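Local coordinates for uncharacterized protein (Bacteroides ovatus, PDB 4FS7) that is of unknown function but, as an extracellular protein built from BspA-type leucine-rich repeats, probably binds other proteins, at residues L265-S270 with V281-V286; I258-N263 with G269-N274; V44-V49 with Y57-I62. All blocks are in the same frame, centred on the assembly; numbering follows the deposited sequence. Where two conformers were deposited one is given.

Contact 1. Residues L265-S270 with V281-V286; sequences LRIGGS and VIYGSV. With EDO (1,2-ethanediol), chain C.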
loop_
_atom_site.group_PDB
_atom_site.type_symbol
_atom_site.label_atom_id
_atom_site.label_comp_id
_atom_site.label_asym_id
_atom_site.label_seq_id
_atom_site.Cartn_x
_atom_site.Cartn_y
_atom_site.Cartn_z
ATOM N N LEU A 265 -12.576 -5.846 16.886
ATOM C CA LEU A 265 -11.489 -5.446 15.963
ATOM C C LEU A 265 -10.623 -4.322 16.516
ATOM O O LEU A 265 -11.171 -3.317 16.976
ATOM C CB LEU A 265 -12.123 -5.059 14.648
ATOM C CG LEU A 265 -11.202 -4.561 13.534
ATOM C CD1 LEU A 265 -10.161 -5.613 13.131
ATOM C CD2 LEU A 265 -12.024 -4.103 12.369
ATOM N N ARG A 266 -9.285 -4.525 16.514
ATOM C CA ARG A 266 -8.309 -3.465 16.834
ATOM C C ARG A 266 -8.072 -2.577 15.611
ATOM O O ARG A 266 -7.844 -3.078 14.513
ATOM C CB ARG A 266 -6.976 -4.075 17.257
ATOM C CG ARG A 266 -5.891 -3.058 17.479
ATOM C CD ARG A 266 -4.701 -3.596 18.257
ATOM N NE ARG A 266 -3.806 -2.491 18.585
ATOM C CZ ARG A 266 -2.728 -2.574 19.352
ATOM N NH1 ARG A 266 -2.362 -3.726 19.891
ATOM N NH2 ARG A 266 -1.997 -1.486 19.561
ATOM N N ILE A 267 -8.111 -1.252 15.800
ATOM C CA ILE A 267 -8.095 -0.298 14.693
ATOM C C ILE A 267 -7.240 0.907 15.090
ATOM O O ILE A 267 -7.440 1.477 16.161
ATOM C CB ILE A 267 -9.532 0.197 14.332
ATOM C CG1 ILE A 267 -10.485 -0.977 14.074
ATOM C CG2 ILE A 267 -9.529 1.127 13.144
ATOM C CD1 ILE A 267 -11.937 -0.557 13.822
ATOM N N GLY A 268 -6.323 1.304 14.222
ATOM C CA GLY A 268 -5.571 2.525 14.425
ATOM C C GLY A 268 -6.363 3.774 14.057
ATOM O O GLY A 268 -7.501 3.704 13.596
ATOM N N GLY A 269 -5.744 4.924 14.277
ATOM C CA GLY A 269 -6.341 6.193 13.968
ATOM C C GLY A 269 -6.415 6.508 12.491
ATOM O O GLY A 269 -5.763 5.887 11.657
ATOM N N SER A 270 -7.214 7.523 12.178
ATOM C CA SER A 270 -7.249 8.146 10.851
ATOM C C SER A 270 -7.627 7.206 9.708
ATOM O O SER A 270 -7.241 7.436 8.572
ATOM C CB SER A 270 -5.902 8.794 10.552
ATOM O OG SER A 270 -5.595 9.817 11.511
ATOM N N VAL A 281 -21.751 4.939 6.699
ATOM C CA VAL A 281 -20.974 4.195 7.643
ATOM C C VAL A 281 -21.834 3.328 8.542
ATOM O O VAL A 281 -22.855 3.786 9.033
ATOM C CB VAL A 281 -20.197 5.207 8.578
ATOM C CG1 VAL A 281 -19.680 4.532 9.858
ATOM C CG2 VAL A 281 -19.093 5.925 7.814
ATOM N N ILE A 282 -21.420 2.074 8.707
ATOM C CA ILE A 282 -21.890 1.226 9.780
ATOM C C ILE A 282 -20.660 0.845 10.591
ATOM O O ILE A 282 -19.692 0.318 10.036
ATOM C CB ILE A 282 -22.613 -0.055 9.302
ATOM C CG1 ILE A 282 -23.697 0.285 8.292
ATOM C CG2 ILE A 282 -23.101 -0.821 10.545
ATOM C CD1 ILE A 282 -24.278 -0.950 7.529
ATOM N N TYR A 283 -20.674 1.092 11.892
ATOM C CA TYR A 283 -19.480 0.955 12.706
ATOM C C TYR A 283 -19.821 0.402 14.083
ATOM O O TYR A 283 -20.665 0.953 14.765
ATOM C CB TYR A 283 -18.781 2.313 12.834
ATOM C CG TYR A 283 -17.423 2.240 13.507
ATOM C CD1 TYR A 283 -17.287 2.192 14.872
ATOM C CD2 TYR A 283 -16.256 2.211 12.737
ATOM C CE1 TYR A 283 -16.043 2.118 15.475
ATOM C CE2 TYR A 283 -15.020 2.157 13.333
ATOM C CZ TYR A 283 -14.911 2.081 14.696
ATOM O OH TYR A 283 -13.669 2.058 15.261
ATOM N N GLY A 284 -19.149 -0.669 14.489
ATOM C CA GLY A 284 -19.420 -1.367 15.738
ATOM C C GLY A 284 -18.293 -1.583 16.680
ATOM O O GLY A 284 -18.486 -2.133 17.760
ATOM N N SER A 285 -17.062 -1.199 16.325
ATOM C CA SER A 285 -15.970 -1.414 17.254
ATOM C C SER A 285 -16.121 -0.495 18.462
ATOM O O SER A 285 -16.675 0.607 18.372
ATOM C CB SER A 285 -14.599 -1.223 16.612
ATOM O OG SER A 285 -13.589 -1.711 17.488
ATOM N N VAL A 286 -15.634 -0.948 19.609
ATOM C CA VAL A 286 -15.907 -0.297 20.886
ATOM C C VAL A 286 -15.466 1.186 20.939
ATOM O O VAL A 286 -16.102 2.031 21.560
ATOM C CB VAL A 286 -15.366 -1.113 22.081
ATOM C CG1 VAL A 286 -13.870 -1.257 22.063
ATOM C CG2 VAL A 286 -15.793 -0.504 23.374
HETATM C C1 EDO C . -11.059 0.176 18.079
HETATM O O1 EDO C . -12.024 -0.295 19.102
HETATM C C2 EDO C . -9.689 0.648 18.635
HETATM O O2 EDO C . -8.723 -0.436 18.620
#
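Leu265 and Ser285 bring the two chain segments closest, their CA atoms 6.2 Å apart, without any backbone hydrogen bond between 265-270 and 281-286. The link is made by a side chain instead. In the conformer described, one of two modelled, Ser285 donates from OG to Leu265 O over 2.9 Å, lying in the carbonyl plane with a C=O...OG angle of 151°. Its OG stands opposite the backbone N (chi1 -168°), a setting that carries the hydroxyl across to that carbonyl. In this same conformer OG accepts a 2.7 Å bond from O1 of a 1,2-ethanediol, probably left from the crystallisation liquor; neither bond is certain for the other conformer. The far end of the diol reaches strand 266-267, with Ile267 N donating to its O2 over 3.0 Å, so the small molecule spans the two segments. Beside these polar bonds, Ile267 sends its CD1 methyl obliquely at the phenol end of Tyr283, 3.5 Å from OH, and the same methyl lies 3.9 Å from Ser285 CB. The Tyr283 hydroxyl is itself bonded to Ile287 O, which helps to hold the phenol end where Ile267 meets it. Strand 266-267 is the last of a five-stranded parallel sheet, bonded to strand 243-244 through Leu244, whereas strand 280-283 lies in another parallel sheet beside strand 257-260, whose Ile260 packs against both Leu265 and Ile267.

Contact 2. Residues I258-N263 with G269-N274; sequences ISIQNN and GSLFYN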
loop_
_atom_site.group_PDB
_atom_site.type_symbol
_atom_site.label_atom_id
_atom_site.label_comp_id
_atom_site.label_asym_id
_atom_site.label_seq_id
_atom_site.Cartn_x
_atom_site.Cartn_y
_atom_site.Cartn_z
ATOM N N ILE A 258 -18.684 2.148 4.042
ATOM C CA ILE A 258 -17.905 1.261 4.869
ATOM C C ILE A 258 -18.744 0.594 5.938
ATOM O O ILE A 258 -19.662 1.207 6.499
ATOM C CB ILE A 258 -16.626 1.949 5.491
ATOM C CG1 ILE A 258 -16.919 2.931 6.637
ATOM C CG2 ILE A 258 -15.812 2.597 4.381
ATOM C CD1 ILE A 258 -16.903 2.278 8.033
ATOM N N SER A 259 -18.389 -0.643 6.234
ATOM C CA SER A 259 -19.005 -1.410 7.278
ATOM C C SER A 259 -17.947 -2.135 8.057
ATOM O O SER A 259 -17.201 -2.958 7.479
ATOM C CB SER A 259 -19.977 -2.392 6.648
ATOM O OG SER A 259 -20.476 -3.268 7.651
ATOM N N ILE A 260 -17.830 -1.810 9.327
ATOM C CA ILE A 260 -16.876 -2.414 10.221
ATOM C C ILE A 260 -17.648 -2.703 11.456
ATOM O O ILE A 260 -17.747 -1.858 12.334
ATOM C CB ILE A 260 -15.684 -1.466 10.557
ATOM C CG1 ILE A 260 -14.979 -1.000 9.321
ATOM C CG2 ILE A 260 -14.714 -2.184 11.443
ATOM C CD1 ILE A 260 -13.695 -0.162 9.683
ATOM N N GLN A 261 -18.215 -3.902 11.551
ATOM C CA GLN A 261 -19.200 -4.159 12.570
ATOM C C GLN A 261 -18.658 -4.874 13.777
ATOM O O GLN A 261 -19.287 -4.870 14.838
ATOM C CB GLN A 261 -20.409 -4.879 12.028
ATOM C CG GLN A 261 -21.137 -4.062 11.012
ATOM C CD GLN A 261 -22.500 -4.589 10.635
ATOM O OE1 GLN A 261 -23.415 -4.548 11.438
ATOM N NE2 GLN A 261 -22.661 -5.038 9.395
ATOM N N ASN A 262 -17.510 -5.511 13.626
ATOM C CA ASN A 262 -16.983 -6.360 14.633
ATOM C C ASN A 262 -16.632 -5.587 15.901
ATOM O O ASN A 262 -15.871 -4.598 15.887
ATOM C CB ASN A 262 -15.761 -7.101 14.089
ATOM C CG ASN A 262 -15.354 -8.224 14.970
ATOM O OD1 ASN A 262 -14.667 -8.020 15.932
ATOM N ND2 ASN A 262 -15.874 -9.436 14.695
ATOM N N ASN A 263 -17.170 -6.044 17.009
ATOM C CA ASN A 263 -17.006 -5.351 18.275
ATOM C C ASN A 263 -15.571 -5.435 18.829
ATOM O O ASN A 263 -15.168 -4.521 19.573
ATOM C CB ASN A 263 -18.036 -5.859 19.318
ATOM C CG ASN A 263 -17.901 -7.353 19.638
ATOM O OD1 ASN A 263 -17.700 -8.208 18.757
ATOM N ND2 ASN A 263 -18.065 -7.670 20.918
ATOM N N GLY A 269 -5.744 4.924 14.277
ATOM C CA GLY A 269 -6.341 6.193 13.968
ATOM C C GLY A 269 -6.415 6.508 12.491
ATOM O O GLY A 269 -5.763 5.887 11.657
ATOM N N SER A 270 -7.214 7.523 12.178
ATOM C CA SER A 270 -7.249 8.146 10.851
ATOM C C SER A 270 -7.627 7.206 9.708
ATOM O O SER A 270 -7.241 7.436 8.572
ATOM C CB SER A 270 -5.902 8.794 10.552
ATOM O OG SER A 270 -5.595 9.817 11.511
ATOM N N LEU A 271 -8.455 6.191 9.971
ATOM C CA LEU A 271 -8.688 5.163 8.974
ATOM C C LEU A 271 -9.256 5.694 7.681
ATOM O O LEU A 271 -8.850 5.266 6.607
ATOM C CB LEU A 271 -9.592 4.027 9.460
ATOM C CG LEU A 271 -9.013 2.626 9.028
ATOM C CD1 LEU A 271 -7.845 2.323 9.974
ATOM C CD2 LEU A 271 -10.089 1.558 9.172
ATOM N N PHE A 272 -10.236 6.605 7.777
ATOM C CA PHE A 272 -10.932 7.166 6.636
ATOM C C PHE A 272 -10.705 8.651 6.509
ATOM O O PHE A 272 -11.511 9.386 5.925
ATOM C CB PHE A 272 -12.424 6.840 6.685
ATOM C CG PHE A 272 -12.691 5.367 6.786
ATOM C CD1 PHE A 272 -12.477 4.529 5.697
ATOM C CD2 PHE A 272 -13.095 4.797 7.954
ATOM C CE1 PHE A 272 -12.693 3.186 5.805
ATOM C CE2 PHE A 272 -13.310 3.404 8.065
ATOM C CZ PHE A 272 -13.060 2.615 6.967
ATOM N N TYR A 273 -9.550 9.109 6.997
ATOM C CA TYR A 273 -9.207 10.521 6.918
ATOM C C TYR A 273 -9.228 10.980 5.463
ATOM O O TYR A 273 -8.615 10.342 4.594
ATOM C CB TYR A 273 -7.818 10.686 7.521
ATOM C CG TYR A 273 -7.386 12.075 7.979
ATOM C CD1 TYR A 273 -7.227 13.128 7.113
ATOM C CD2 TYR A 273 -7.069 12.298 9.328
ATOM C CE1 TYR A 273 -6.833 14.383 7.577
ATOM C CE2 TYR A 273 -6.651 13.544 9.761
ATOM C CZ TYR A 273 -6.536 14.563 8.885
ATOM O OH TYR A 273 -6.116 15.799 9.332
ATOM N N ASN A 274 -9.926 12.078 5.185
ATOM C CA ASN A 274 -10.010 12.646 3.861
ATOM C C ASN A 274 -10.675 11.740 2.831
ATOM O O ASN A 274 -10.469 11.904 1.629
ATOM C CB ASN A 274 -8.639 13.157 3.364
ATOM C CG ASN A 274 -8.272 14.525 3.906
ATOM O OD1 ASN A 274 -9.124 15.299 4.261
ATOM N ND2 ASN A 274 -6.997 14.813 3.976
#
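Phe272 and Ile258 face each other across the interior of a BspA-type leucine-rich repeat coil, the phenylalanine coming from the type I turn 270-273 and the isoleucine from strand 257-260. Their side chains run in from opposite directions, and Ile258 lies over one face of the ring. Its CG1 makes a CH-pi contact 4.2 Å from the ring centroid and 25° off the normal, displaced toward the rim, while CG2 comes to 3.5 Å from Phe272 CE1. Ile258 fits there with CG1 set between its backbone N and carbonyl carbon (chi1 74°), which lays both branches along the ring. Leu271 CB lies toward the rim of the opposite face. Ile260 meets the same ring differently, bringing its CD1 methyl to the edge and close to the ring plane. The turn, from Ser270 to Tyr273, carries both hydrophobic residues inward and is closed by the bond from Tyr273 N to Ser270 O. With an alanine in place of the phenylalanine, Ile258 would probably lose the ring face it lies against, and the Ile260 methyl its edge partner. Phe249 of the preceding coil also meets the Phe272 ring, with the two planes about 15° apart. The CD1 methyl of Ile260 also touches the CD2 methyl of Leu271, at 4.0 Å.

Contact 3. Residues V44-V49 with Y57-I62; sequences VNIPPV and YDVVSI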
loop_
_atom_site.group_PDB
_atom_site.type_symbol
_atom_site.label_atom_id
_atom_site.label_comp_id
_atom_site.label_asym_id
_atom_site.label_seq_id
_atom_site.Cartn_x
_atom_site.Cartn_y
_atom_site.Cartn_z
ATOM N N VAL A 44 23.380 -5.626 -26.298
ATOM C CA VAL A 44 24.508 -6.247 -25.599
ATOM C C VAL A 44 24.323 -7.741 -25.683
ATOM O O VAL A 44 23.377 -8.305 -25.129
ATOM C CB VAL A 44 24.586 -5.807 -24.145
ATOM C CG1 VAL A 44 25.716 -6.504 -23.379
ATOM C CG2 VAL A 44 24.780 -4.302 -24.065
ATOM N N ASN A 45 25.227 -8.403 -26.399
ATOM C CA ASN A 45 25.118 -9.806 -26.658
ATOM C C ASN A 45 26.148 -10.576 -25.831
ATOM O O ASN A 45 27.329 -10.631 -26.217
ATOM C CB ASN A 45 25.310 -10.028 -28.147
ATOM C CG ASN A 45 24.608 -11.229 -28.620
ATOM O OD1 ASN A 45 24.568 -12.254 -27.912
ATOM N ND2 ASN A 45 24.003 -11.136 -29.819
ATOM N N ILE A 46 25.761 -11.126 -24.676
ATOM C CA ILE A 46 26.726 -11.714 -23.781
ATOM C C ILE A 46 27.004 -13.165 -24.223
ATOM O O ILE A 46 26.086 -13.978 -24.277
ATOM C CB ILE A 46 26.230 -11.715 -22.308
ATOM C CG1 ILE A 46 25.965 -10.277 -21.810
ATOM C CG2 ILE A 46 27.191 -12.478 -21.414
ATOM C CD1 ILE A 46 25.218 -10.198 -20.483
ATOM N N PRO A 47 28.269 -13.501 -24.502
ATOM C CA PRO A 47 28.572 -14.876 -24.924
ATOM C C PRO A 47 28.642 -15.821 -23.718
ATOM O O PRO A 47 28.884 -15.390 -22.568
ATOM C CB PRO A 47 29.926 -14.710 -25.599
ATOM C CG PRO A 47 30.595 -13.612 -24.796
ATOM C CD PRO A 47 29.470 -12.653 -24.508
ATOM N N PRO A 48 28.525 -17.138 -23.962
ATOM C CA PRO A 48 28.623 -18.121 -22.878
ATOM C C PRO A 48 30.051 -18.468 -22.480
ATOM O O PRO A 48 30.285 -18.996 -21.380
ATOM C CB PRO A 48 27.940 -19.349 -23.466
ATOM C CG PRO A 48 28.098 -19.200 -24.941
ATOM C CD PRO A 48 28.013 -17.748 -25.204
ATOM N N VAL A 49 30.986 -18.179 -23.389
ATOM C CA VAL A 49 32.416 -18.511 -23.244
ATOM C C VAL A 49 33.223 -17.393 -23.866
ATOM O O VAL A 49 32.840 -16.862 -24.918
ATOM C CB VAL A 49 32.789 -19.874 -23.924
ATOM C CG1 VAL A 49 34.281 -20.155 -23.763
ATOM C CG2 VAL A 49 32.006 -21.001 -23.376
ATOM N N TYR A 57 37.090 -19.353 -20.549
ATOM C CA TYR A 57 36.392 -19.020 -19.340
ATOM C C TYR A 57 34.897 -19.066 -19.622
ATOM O O TYR A 57 34.413 -18.493 -20.565
ATOM C CB TYR A 57 36.811 -17.629 -18.857
ATOM C CG TYR A 57 38.270 -17.546 -18.540
ATOM C CD1 TYR A 57 38.736 -17.883 -17.285
ATOM C CD2 TYR A 57 39.176 -17.149 -19.477
ATOM C CE1 TYR A 57 40.081 -17.841 -16.963
ATOM C CE2 TYR A 57 40.580 -17.109 -19.164
ATOM C CZ TYR A 57 40.995 -17.471 -17.908
ATOM O OH TYR A 57 42.360 -17.449 -17.603
ATOM N N ASP A 58 34.186 -19.744 -18.748
ATOM C CA ASP A 58 32.730 -19.815 -18.808
ATOM C C ASP A 58 32.143 -18.574 -18.155
ATOM O O ASP A 58 32.568 -18.210 -17.067
ATOM C CB ASP A 58 32.287 -21.066 -18.064
ATOM C CG ASP A 58 32.765 -22.348 -18.769
ATOM O OD1 ASP A 58 32.515 -22.509 -19.992
ATOM O OD2 ASP A 58 33.449 -23.162 -18.110
ATOM N N VAL A 59 31.180 -17.962 -18.834
ATOM C CA VAL A 59 30.508 -16.765 -18.355
ATOM C C VAL A 59 29.294 -17.225 -17.524
ATOM O O VAL A 59 28.268 -17.599 -18.090
ATOM C CB VAL A 59 30.123 -15.881 -19.543
ATOM C CG1 VAL A 59 29.454 -14.570 -19.050
ATOM C CG2 VAL A 59 31.341 -15.549 -20.456
ATOM N N VAL A 60 29.439 -17.195 -16.198
ATOM C CA VAL A 60 28.484 -17.823 -15.309
ATOM C C VAL A 60 27.683 -16.875 -14.430
ATOM O O VAL A 60 26.783 -17.311 -13.735
ATOM C CB VAL A 60 29.149 -18.909 -14.447
ATOM C CG1 VAL A 60 29.809 -19.947 -15.355
ATOM C CG2 VAL A 60 30.147 -18.326 -13.449
ATOM N N SER A 61 27.984 -15.584 -14.489
ATOM C CA SER A 61 27.275 -14.629 -13.655
ATOM C C SER A 61 27.369 -13.247 -14.279
ATOM O O SER A 61 28.247 -12.948 -15.100
ATOM C CB SER A 61 27.772 -14.626 -12.215
ATOM O OG SER A 61 29.111 -14.256 -12.145
ATOM N N ILE A 62 26.459 -12.381 -13.826
ATOM C CA ILE A 62 26.513 -10.944 -14.079
ATOM C C ILE A 62 26.791 -10.297 -12.738
ATOM O O ILE A 62 26.112 -10.581 -11.744
ATOM C CB ILE A 62 25.231 -10.408 -14.757
ATOM C CG1 ILE A 62 25.093 -11.045 -16.153
ATOM C CG2 ILE A 62 25.263 -8.866 -14.856
ATOM C CD1 ILE A 62 23.815 -10.778 -16.790
HETATM O O HOH W 1 30.110 -21.742 -20.824
#
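A beta hairpin near the N-terminal end of the repeat solenoid, formed by strands 49-52 and 55-62, starts its pairing here with Val49 and Asp58 as an antiparallel non-hydrogen-bonded pair. Next to it, Val59 N donates to Pro48 O over 2.9 Å; the bond is almost straight at 176°, although the donor stands 46° out of the carbonyl plane. Pro48 O also accepts a hydrogen bond from a water 2.8 Å away, which donates to Asp58 OD1 as well. Val49 CA lies 3.3 Å from Tyr57 O in a CA-H...O contact. On the buried side, Val59 packs against the chain at Ile46 and Pro47, CG2 sitting 3.2 Å from Pro47 O, and its other methyl, CG1, 3.9 Å from Ile46 CG2. Ile46 holds CG1 opposite its carbonyl carbon (chi1 -60°), and from there CD1 reaches Ile62 CD1 at 4.0 Å. Ile46 thus spans from Val59 to Ile62 along strand 55-62. Around this cluster, strands 9-13 and 19-25 contribute Ile9, Tyr11 and Val22, and Ile76 comes from strand 73-77, which pairs in parallel with strand 42-45.

Overall arrangement
Contact 3 comes first along the chain, in the mixed sheet and hairpin at the N-terminal end; contacts 1 and 2 lie on the other side of the chain's centre, about 57 and 55 Å from it between centres. Contact 2 opens next, and its second segment, 269-274, overlaps 265-270 of contact 1, so the two interleave and share Gly269 and Ser270. Their centres are about 5 Å apart. Strands 257-260 and 280-283 are neighbours in one parallel sheet, probably bonded from Gly284 N to Ile260 O and from Ile260 N to Ile282 O; strand 266-267 belongs to another. Together they join successive coils, while at contact 3 antiparallel pairing joins parallel pairing in a mixed sheet.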